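Local coordinates for putative uncharacterized protein (Pyrococcus furiosus, PDB 3VR0) that acts as an archaeal proteasome activator and belongs to the PAC2 family of proteasome assembly chaperone relatives, at residues I36-P40 and V105-Q110; K86-Y90 and M126-V130; H99-I103 and F133-E137. All coordinates share one frame; numbering follows the deposited sequence.

Contact 1 of 3, residues I36-P40 and V105-Q110; sequences IEGLP and VTGDTQ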
loop_
_atom_site.group_PDB
_atom_site.type_symbol
_atom_site.label_atom_id
_atom_site.label_comp_id
_atom_site.label_asym_id
_atom_site.label_seq_id
_atom_site.Cartn_x
_atom_site.Cartn_y
_atom_site.Cartn_z
ATOM N N ILE C 36 -13.926 -22.158 14.990
ATOM C CA ILE C 36 -13.697 -22.806 13.741
ATOM C C ILE C 36 -13.732 -21.815 12.575
ATOM O O ILE C 36 -14.696 -21.037 12.455
ATOM C CB ILE C 36 -14.764 -23.881 13.462
ATOM C CG1 ILE C 36 -14.798 -24.903 14.606
ATOM C CG2 ILE C 36 -14.437 -24.667 12.139
ATOM C CD1 ILE C 36 -15.830 -25.965 14.373
ATOM N N GLU C 37 -12.696 -21.869 11.706
ATOM C CA GLU C 37 -12.571 -20.895 10.584
ATOM C C GLU C 37 -12.691 -21.543 9.208
ATOM O O GLU C 37 -11.953 -22.480 8.885
ATOM C CB GLU C 37 -11.277 -20.086 10.674
ATOM C CG GLU C 37 -11.028 -19.179 9.432
ATOM C CD GLU C 37 -10.295 -19.902 8.311
ATOM O OE1 GLU C 37 -9.555 -20.839 8.620
ATOM O OE2 GLU C 37 -10.492 -19.602 7.110
ATOM N N GLY C 38 -13.630 -21.046 8.425
ATOM C CA GLY C 38 -13.801 -21.445 7.028
ATOM C C GLY C 38 -14.084 -20.232 6.150
ATOM O O GLY C 38 -15.186 -20.048 5.635
ATOM N N LEU C 39 -13.069 -19.393 5.982
ATOM C CA LEU C 39 -13.155 -18.238 5.109
ATOM C C LEU C 39 -12.804 -18.648 3.647
ATOM O O LEU C 39 -12.275 -19.726 3.437
ATOM C CB LEU C 39 -12.193 -17.195 5.636
ATOM C CG LEU C 39 -12.719 -16.586 6.955
ATOM C CD1 LEU C 39 -11.614 -15.851 7.676
ATOM C CD2 LEU C 39 -13.885 -15.651 6.662
ATOM N N PRO C 40 -13.083 -17.782 2.649
ATOM C CA PRO C 40 -12.706 -18.152 1.272
ATOM C C PRO C 40 -11.227 -18.340 1.131
ATOM O O PRO C 40 -10.461 -17.670 1.802
ATOM C CB PRO C 40 -13.182 -16.971 0.440
ATOM C CG PRO C 40 -14.309 -16.434 1.239
ATOM C CD PRO C 40 -13.842 -16.526 2.658
ATOM N N VAL C 105 -16.667 -18.969 11.950
ATOM C CA VAL C 105 -16.656 -17.765 11.121
ATOM C C VAL C 105 -16.561 -18.191 9.666
ATOM O O VAL C 105 -15.830 -19.121 9.337
ATOM C CB VAL C 105 -15.473 -16.792 11.470
ATOM C CG1 VAL C 105 -14.088 -17.446 11.236
ATOM C CG2 VAL C 105 -15.574 -15.495 10.687
ATOM N N THR C 106 -17.314 -17.512 8.822
ATOM C CA THR C 106 -17.158 -17.582 7.378
ATOM C C THR C 106 -17.432 -16.180 6.800
ATOM O O THR C 106 -17.599 -15.217 7.536
ATOM C CB THR C 106 -18.075 -18.698 6.744
ATOM O OG1 THR C 106 -17.687 -18.931 5.385
ATOM C CG2 THR C 106 -19.580 -18.351 6.759
ATOM N N GLY C 107 -17.497 -16.047 5.493
ATOM C CA GLY C 107 -17.765 -14.742 4.925
ATOM C C GLY C 107 -17.459 -14.613 3.454
ATOM O O GLY C 107 -17.132 -15.597 2.773
ATOM N N ASP C 108 -17.639 -13.402 2.942
ATOM C CA ASP C 108 -17.437 -13.134 1.535
ATOM C C ASP C 108 -15.947 -13.242 1.091
ATOM O O ASP C 108 -15.673 -13.578 -0.057
ATOM C CB ASP C 108 -17.910 -11.717 1.208
ATOM C CG ASP C 108 -19.382 -11.483 1.526
ATOM O OD1 ASP C 108 -20.235 -12.268 1.083
ATOM O OD2 ASP C 108 -19.699 -10.471 2.177
ATOM N N THR C 109 -14.991 -12.919 1.955
ATOM C CA THR C 109 -13.669 -12.603 1.440
ATOM C C THR C 109 -12.701 -12.570 2.564
ATOM O O THR C 109 -13.093 -12.567 3.757
ATOM C CB THR C 109 -13.616 -11.147 0.768
ATOM O OG1 THR C 109 -12.340 -10.934 0.132
ATOM C CG2 THR C 109 -13.827 -10.019 1.801
ATOM N N GLN C 110 -11.430 -12.564 2.192
ATOM C CA GLN C 110 -10.375 -12.205 3.108
ATOM C C GLN C 110 -9.824 -10.898 2.560
ATOM O O GLN C 110 -10.211 -10.455 1.476
ATOM C CB GLN C 110 -9.279 -13.283 3.150
ATOM C CG GLN C 110 -9.756 -14.661 3.632
ATOM C CD GLN C 110 -8.625 -15.554 4.159
ATOM O OE1 GLN C 110 -7.719 -15.107 4.866
ATOM N NE2 GLN C 110 -8.695 -16.840 3.827
#
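The carboxamide of Gln110 gives its NE2 to Pro40 O at 2.8 Å, a nearly straight bond (163° at the hydrogen) that lies close to the amide plane. It joins the loops that follow two neighbouring parallel strands, 34-37 and 102-107, in the middle of a large mixed beta sheet with helices packed against it. The pairing itself is short. Val105 N donates to Ile36 O, and Gly38 N returns the bond to Val105 O, so that Val105 is held on both its N and its O by residues flanking Glu37, its bridge partner. Thr106 adds a side-chain bond next to the two backbone ones: OG1, placed anti to the backbone N (chi1 -168°), donates to Gly38 O at 2.8 Å, tilted 24° from the carbonyl plane. Above the sheet, Val105 CG1 sits 3.8 Å from Glu37 CA. The Glu37 chain bends back at chi2, and its OE2 accepts Leu39 N at 2.8 Å from above the carboxylate plane, tying the Glu37 carboxylate to the backbone two residues on. Gln110 OE1 takes the backbone N of Ala192, at the start of helix 192-202, and the side chain comes within about 3 Å of a bound gold ion. With an alanine here, Pro40 O and Ala192 N would probably both be left without their mates, and the 36-40 exit would be freer to shift. Leu39 CD2 lies 3.6 Å from Thr106 C, while the proline ring rests on backbone oxygens, Pro40 CG being 3.3 Å from Gly107 O.

Contact 2 of 3, residues K86-Y90 and M126-V130; sequences KNEFY and MLDFV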
loop_
_atom_site.group_PDB
_atom_site.type_symbol
_atom_site.label_atom_id
_atom_site.label_comp_id
_atom_site.label_asym_id
_atom_site.label_seq_id
_atom_site.Cartn_x
_atom_site.Cartn_y
_atom_site.Cartn_z
ATOM N N LYS C 86 -18.156 -8.770 4.132
ATOM C CA LYS C 86 -18.233 -9.012 5.558
ATOM C C LYS C 86 -17.863 -10.448 5.869
ATOM O O LYS C 86 -17.777 -11.302 4.954
ATOM C CB LYS C 86 -19.675 -8.690 6.050
ATOM C CG LYS C 86 -20.731 -9.755 5.579
ATOM C CD LYS C 86 -22.203 -9.306 5.845
ATOM C CE LYS C 86 -23.155 -10.450 5.492
ATOM N NZ LYS C 86 -24.573 -10.044 5.705
ATOM N N ASN C 87 -17.566 -10.698 7.137
ATOM C CA ASN C 87 -17.490 -12.058 7.652
ATOM C C ASN C 87 -18.644 -12.194 8.670
ATOM O O ASN C 87 -19.153 -11.166 9.195
ATOM C CB ASN C 87 -16.149 -12.333 8.340
ATOM C CG ASN C 87 -14.946 -12.193 7.387
ATOM O OD1 ASN C 87 -13.813 -12.109 7.860
ATOM N ND2 ASN C 87 -15.192 -12.167 6.047
ATOM N N GLU C 88 -19.027 -13.434 8.961
ATOM C CA GLU C 88 -20.165 -13.692 9.825
ATOM C C GLU C 88 -19.730 -14.681 10.843
ATOM O O GLU C 88 -19.009 -15.622 10.498
ATOM C CB GLU C 88 -21.317 -14.294 9.027
ATOM C CG GLU C 88 -21.908 -13.366 7.974
ATOM C CD GLU C 88 -23.033 -14.041 7.151
ATOM O OE1 GLU C 88 -22.957 -15.279 6.848
ATOM O OE2 GLU C 88 -24.012 -13.329 6.808
ATOM N N PHE C 89 -20.138 -14.472 12.094
ATOM C CA PHE C 89 -19.885 -15.439 13.139
ATOM C C PHE C 89 -21.204 -16.130 13.518
ATOM O O PHE C 89 -22.226 -15.451 13.714
ATOM C CB PHE C 89 -19.319 -14.765 14.390
ATOM C CG PHE C 89 -17.965 -14.167 14.212
ATOM C CD1 PHE C 89 -16.804 -14.867 14.636
ATOM C CD2 PHE C 89 -17.827 -12.890 13.690
ATOM C CE1 PHE C 89 -15.531 -14.282 14.513
ATOM C CE2 PHE C 89 -16.525 -12.296 13.544
ATOM C CZ PHE C 89 -15.404 -12.979 13.956
ATOM N N TYR C 90 -21.163 -17.466 13.617
ATOM C CA TYR C 90 -22.305 -18.291 14.027
ATOM C C TYR C 90 -21.915 -19.032 15.286
ATOM O O TYR C 90 -20.733 -19.365 15.476
ATOM C CB TYR C 90 -22.650 -19.338 12.949
ATOM C CG TYR C 90 -23.227 -18.729 11.699
ATOM C CD1 TYR C 90 -24.581 -18.780 11.436
ATOM C CD2 TYR C 90 -22.405 -18.080 10.792
ATOM C CE1 TYR C 90 -25.103 -18.189 10.283
ATOM C CE2 TYR C 90 -22.903 -17.502 9.652
ATOM C CZ TYR C 90 -24.241 -17.548 9.405
ATOM O OH TYR C 90 -24.700 -16.958 8.255
ATOM N N MET C 126 -10.702 -10.629 15.138
ATOM C CA MET C 126 -11.409 -11.929 15.327
ATOM C C MET C 126 -10.975 -12.602 16.609
ATOM O O MET C 126 -11.833 -13.133 17.327
ATOM C CB MET C 126 -11.187 -12.903 14.197
ATOM C CG MET C 126 -11.773 -12.449 12.908
ATOM S SD MET C 126 -11.581 -13.730 11.634
ATOM C CE MET C 126 -12.515 -12.858 10.375
ATOM N N LEU C 127 -9.661 -12.612 16.878
ATOM C CA LEU C 127 -9.203 -13.239 18.106
ATOM C C LEU C 127 -9.672 -12.470 19.347
ATOM O O LEU C 127 -9.998 -13.131 20.321
ATOM C CB LEU C 127 -7.685 -13.498 18.168
ATOM C CG LEU C 127 -7.265 -14.502 17.068
ATOM C CD1 LEU C 127 -5.808 -14.428 16.805
ATOM C CD2 LEU C 127 -7.693 -15.950 17.346
ATOM N N ASP C 128 -9.671 -11.123 19.332
ATOM C CA ASP C 128 -10.095 -10.358 20.524
ATOM C C ASP C 128 -11.564 -10.694 20.827
ATOM O O ASP C 128 -11.975 -10.761 21.966
ATOM C CB ASP C 128 -10.005 -8.818 20.351
ATOM C CG ASP C 128 -8.554 -8.291 20.147
ATOM O OD1 ASP C 128 -7.554 -8.973 20.485
ATOM O OD2 ASP C 128 -8.426 -7.171 19.626
ATOM N N PHE C 129 -12.348 -10.819 19.788
ATOM C CA PHE C 129 -13.762 -11.029 19.950
ATOM C C PHE C 129 -14.048 -12.434 20.562
ATOM O O PHE C 129 -14.780 -12.566 21.517
ATOM C CB PHE C 129 -14.436 -10.857 18.596
ATOM C CG PHE C 129 -15.911 -11.134 18.620
ATOM C CD1 PHE C 129 -16.764 -10.432 19.509
ATOM C CD2 PHE C 129 -16.447 -12.126 17.811
ATOM C CE1 PHE C 129 -18.151 -10.703 19.533
ATOM C CE2 PHE C 129 -17.849 -12.395 17.818
ATOM C CZ PHE C 129 -18.694 -11.694 18.686
ATOM N N VAL C 130 -13.412 -13.457 20.008
ATOM C CA VAL C 130 -13.645 -14.834 20.374
ATOM C C VAL C 130 -13.127 -15.148 21.812
ATOM O O VAL C 130 -13.735 -15.938 22.552
ATOM C CB VAL C 130 -13.092 -15.639 19.185
ATOM C CG1 VAL C 130 -11.879 -16.472 19.448
ATOM C CG2 VAL C 130 -14.153 -16.127 18.209
#
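Phe129 points a ring edge at one face of Phe89, with 5.1 Å between centroids and 69° between planes, an edge-to-face pair in which Phe129 CD2 stands over the middle of the Phe89 ring. The approach depends on Phe129 having CG anti to its own backbone N (chi1 177°), which sets the ring edge over the Phe89 face. Met126 meets a different part of the same phenylalanine: its CG lies near the ring plane, 3.8 Å from Phe89 CZ. Val130 CG2 adds a looser touch, 4.4 Å from Phe89 CE1. Met126 runs on in an extended chain to Asn87, but the approach of its CE to Asn87 OD1 is too short to be trusted in detail. This is helix-on-sheet packing of an alpha/beta fold: helix 116-131 covers strand 87-92, and the axes of residues 87-90 and 126-130 pass 11.9 Å apart at 21°. Further out, Ile103 and Val105 of the adjoining strand 102-107 touch the Phe89 side chain. Phe129 reaches Ala63 of strand 60-66 and Ile22 and Val24 of strand 21-24, and also pairs edge-to-face with Phe133. The Asn87 amide is anchored by ND2 donating to Thr109 O, with a second, weak bond to Lys86 O.

Contact 3 of 3, residues H99-I103 and F133-E137; sequences HRDLI and FGTRE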
loop_
_atom_site.group_PDB
_atom_site.type_symbol
_atom_site.label_atom_id
_atom_site.label_comp_id
_atom_site.label_asym_id
_atom_site.label_seq_id
_atom_site.Cartn_x
_atom_site.Cartn_y
_atom_site.Cartn_z
ATOM N N HIS C 99 -19.735 -32.488 24.420
ATOM C CA HIS C 99 -19.410 -31.788 23.175
ATOM C C HIS C 99 -19.171 -30.334 23.460
ATOM O O HIS C 99 -19.813 -29.749 24.338
ATOM C CB HIS C 99 -20.504 -31.984 22.151
ATOM C CG HIS C 99 -20.699 -33.419 21.784
ATOM N ND1 HIS C 99 -21.294 -34.327 22.638
ATOM C CD2 HIS C 99 -20.315 -34.125 20.694
ATOM C CE1 HIS C 99 -21.302 -35.518 22.071
ATOM N NE2 HIS C 99 -20.712 -35.425 20.894
ATOM N N ARG C 100 -18.215 -29.742 22.754
ATOM C CA ARG C 100 -17.848 -28.343 23.032
ATOM C C ARG C 100 -18.821 -27.451 22.304
ATOM O O ARG C 100 -19.340 -27.832 21.273
ATOM C CB ARG C 100 -16.386 -28.052 22.647
ATOM C CG ARG C 100 -15.366 -28.860 23.484
ATOM C CD ARG C 100 -14.985 -28.182 24.770
ATOM N NE ARG C 100 -14.150 -27.004 24.526
ATOM C CZ ARG C 100 -12.856 -27.031 24.186
ATOM N NH1 ARG C 100 -12.179 -28.181 24.044
ATOM N NH2 ARG C 100 -12.220 -25.889 23.997
ATOM N N ASP C 101 -19.158 -26.327 22.904
ATOM C CA ASP C 101 -19.732 -25.215 22.165
ATOM C C ASP C 101 -18.780 -24.750 20.989
ATOM O O ASP C 101 -17.526 -24.894 21.090
ATOM C CB ASP C 101 -19.892 -24.041 23.119
ATOM C CG ASP C 101 -20.918 -24.312 24.264
ATOM O OD1 ASP C 101 -21.766 -25.242 24.153
ATOM O OD2 ASP C 101 -20.830 -23.595 25.275
ATOM N N LEU C 102 -19.386 -24.165 19.934
ATOM C CA LEU C 102 -18.641 -23.698 18.756
ATOM C C LEU C 102 -18.924 -22.255 18.440
ATOM O O LEU C 102 -20.060 -21.788 18.617
ATOM C CB LEU C 102 -18.935 -24.530 17.500
ATOM C CG LEU C 102 -18.733 -26.046 17.749
ATOM C CD1 LEU C 102 -19.215 -26.882 16.582
ATOM C CD2 LEU C 102 -17.257 -26.345 18.117
ATOM N N ILE C 103 -17.873 -21.573 17.958
ATOM C CA ILE C 103 -18.014 -20.363 17.139
ATOM C C ILE C 103 -17.409 -20.677 15.756
ATOM O O ILE C 103 -16.264 -21.195 15.655
ATOM C CB ILE C 103 -17.241 -19.161 17.771
ATOM C CG1 ILE C 103 -17.733 -18.899 19.197
ATOM C CG2 ILE C 103 -17.316 -17.846 16.842
ATOM C CD1 ILE C 103 -16.982 -17.799 19.915
ATOM N N PHE C 133 -15.386 -14.794 24.869
ATOM C CA PHE C 133 -16.251 -15.934 25.228
ATOM C C PHE C 133 -15.475 -17.062 25.852
ATOM O O PHE C 133 -15.978 -18.160 26.014
ATOM C CB PHE C 133 -17.068 -16.387 24.012
ATOM C CG PHE C 133 -17.956 -15.314 23.516
ATOM C CD1 PHE C 133 -19.217 -15.108 24.104
ATOM C CD2 PHE C 133 -17.492 -14.399 22.551
ATOM C CE1 PHE C 133 -20.021 -14.011 23.684
ATOM C CE2 PHE C 133 -18.281 -13.347 22.113
ATOM C CZ PHE C 133 -19.546 -13.150 22.686
ATOM N N GLY C 134 -14.224 -16.784 26.194
ATOM C CA GLY C 134 -13.373 -17.786 26.782
ATOM C C GLY C 134 -12.717 -18.734 25.785
ATOM O O GLY C 134 -12.201 -19.748 26.209
ATOM N N THR C 135 -12.768 -18.467 24.479
ATOM C CA THR C 135 -12.107 -19.331 23.466
ATOM C C THR C 135 -10.599 -19.451 23.665
ATOM O O THR C 135 -9.907 -18.431 23.864
ATOM C CB THR C 135 -12.303 -18.793 22.059
ATOM O OG1 THR C 135 -13.691 -18.531 21.861
ATOM C CG2 THR C 135 -11.791 -19.802 20.991
ATOM N N ARG C 136 -10.113 -20.695 23.645
ATOM C CA ARG C 136 -8.680 -20.991 23.779
ATOM C C ARG C 136 -8.219 -21.734 22.555
ATOM O O ARG C 136 -7.060 -21.682 22.210
ATOM C CB ARG C 136 -8.389 -21.880 25.024
ATOM C CG ARG C 136 -8.802 -21.218 26.398
ATOM C CD ARG C 136 -8.784 -22.239 27.584
ATOM N NE ARG C 136 -9.613 -23.418 27.261
ATOM C CZ ARG C 136 -9.168 -24.675 27.258
ATOM N NH1 ARG C 136 -7.902 -24.933 27.642
ATOM N NH2 ARG C 136 -9.989 -25.668 26.896
ATOM N N GLU C 137 -9.145 -22.454 21.919
ATOM C CA GLU C 137 -8.807 -23.517 21.001
ATOM C C GLU C 137 -9.398 -23.190 19.628
ATOM O O GLU C 137 -10.557 -22.767 19.531
ATOM C CB GLU C 137 -9.380 -24.864 21.485
ATOM C CG GLU C 137 -8.792 -26.064 20.692
ATOM C CD GLU C 137 -9.227 -27.464 21.240
ATOM O OE1 GLU C 137 -9.733 -27.518 22.370
ATOM O OE2 GLU C 137 -9.105 -28.478 20.504
#
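Residues 100-103 and 133-137 run at 109° to each other, with their nearest CA atoms, those of Ile103 and Thr135, 8.7 Å apart, so side chains alone bridge the gap. The setting is the returning half of a beta-alpha-beta crossover: the chain leaves strand 102-107, passes through helix 116-131 and comes back along 133-137 into strand 137-145, parallel to 102-107 but separated from it by strand 34-37. Arg100, bent at chi2 and chi3, curls round to form a salt bridge with Glu137. Its NH1 donates to Glu137 OE1 at 3.0 Å on the syn side but tilted out of the carboxylate plane; the guanidinium and carboxylate planes are 53° apart and the bond is bent (147°). NH2 reaches the same oxygen more weakly, at 3.4 Å. Glu137 OE2 is held by Tyr168 OH, which helps to fix the carboxylate's rotation. Arg136 NH2 also comes close, 3.7 Å from Arg100 NH2, but its NE is paired with Asp32, whose backbone O accepts Arg100 NE; this shared neighbourhood of acceptors probably eases the two like charges. Deeper in, Thr135 OG1 is bonded to Val130 O, and Ile103 CD1 packs 3.9 Å from that OG1 and, obliquely, 4.3 Å from Phe133 CD2.

How the contacts relate
Strand 102-107 ties the three sites together: its far end serves contact 1, its beginning serves contact 3, and strand 87-92 of contact 2 lies alongside. Contacts 1 and 2 are closest, about 9 Å between centres, and share a probable backbone hydrogen bond from Glu88 N to Thr106 O, 2.7 Å. Contacts 2 and 3 are about 13 Å apart and meet in apolar packing, Val130 CG2 lying 3.7 Å from Ile103 CD1. Contacts 1 and 3, about 17 Å apart, are still joined by a probable backbone hydrogen bond between Ile36 N and Ile103 O, 2.6 Å. The side chain of Gln110 lies about 3 Å from a bound gold ion and that of Met126 about 7 Å from a gold ion.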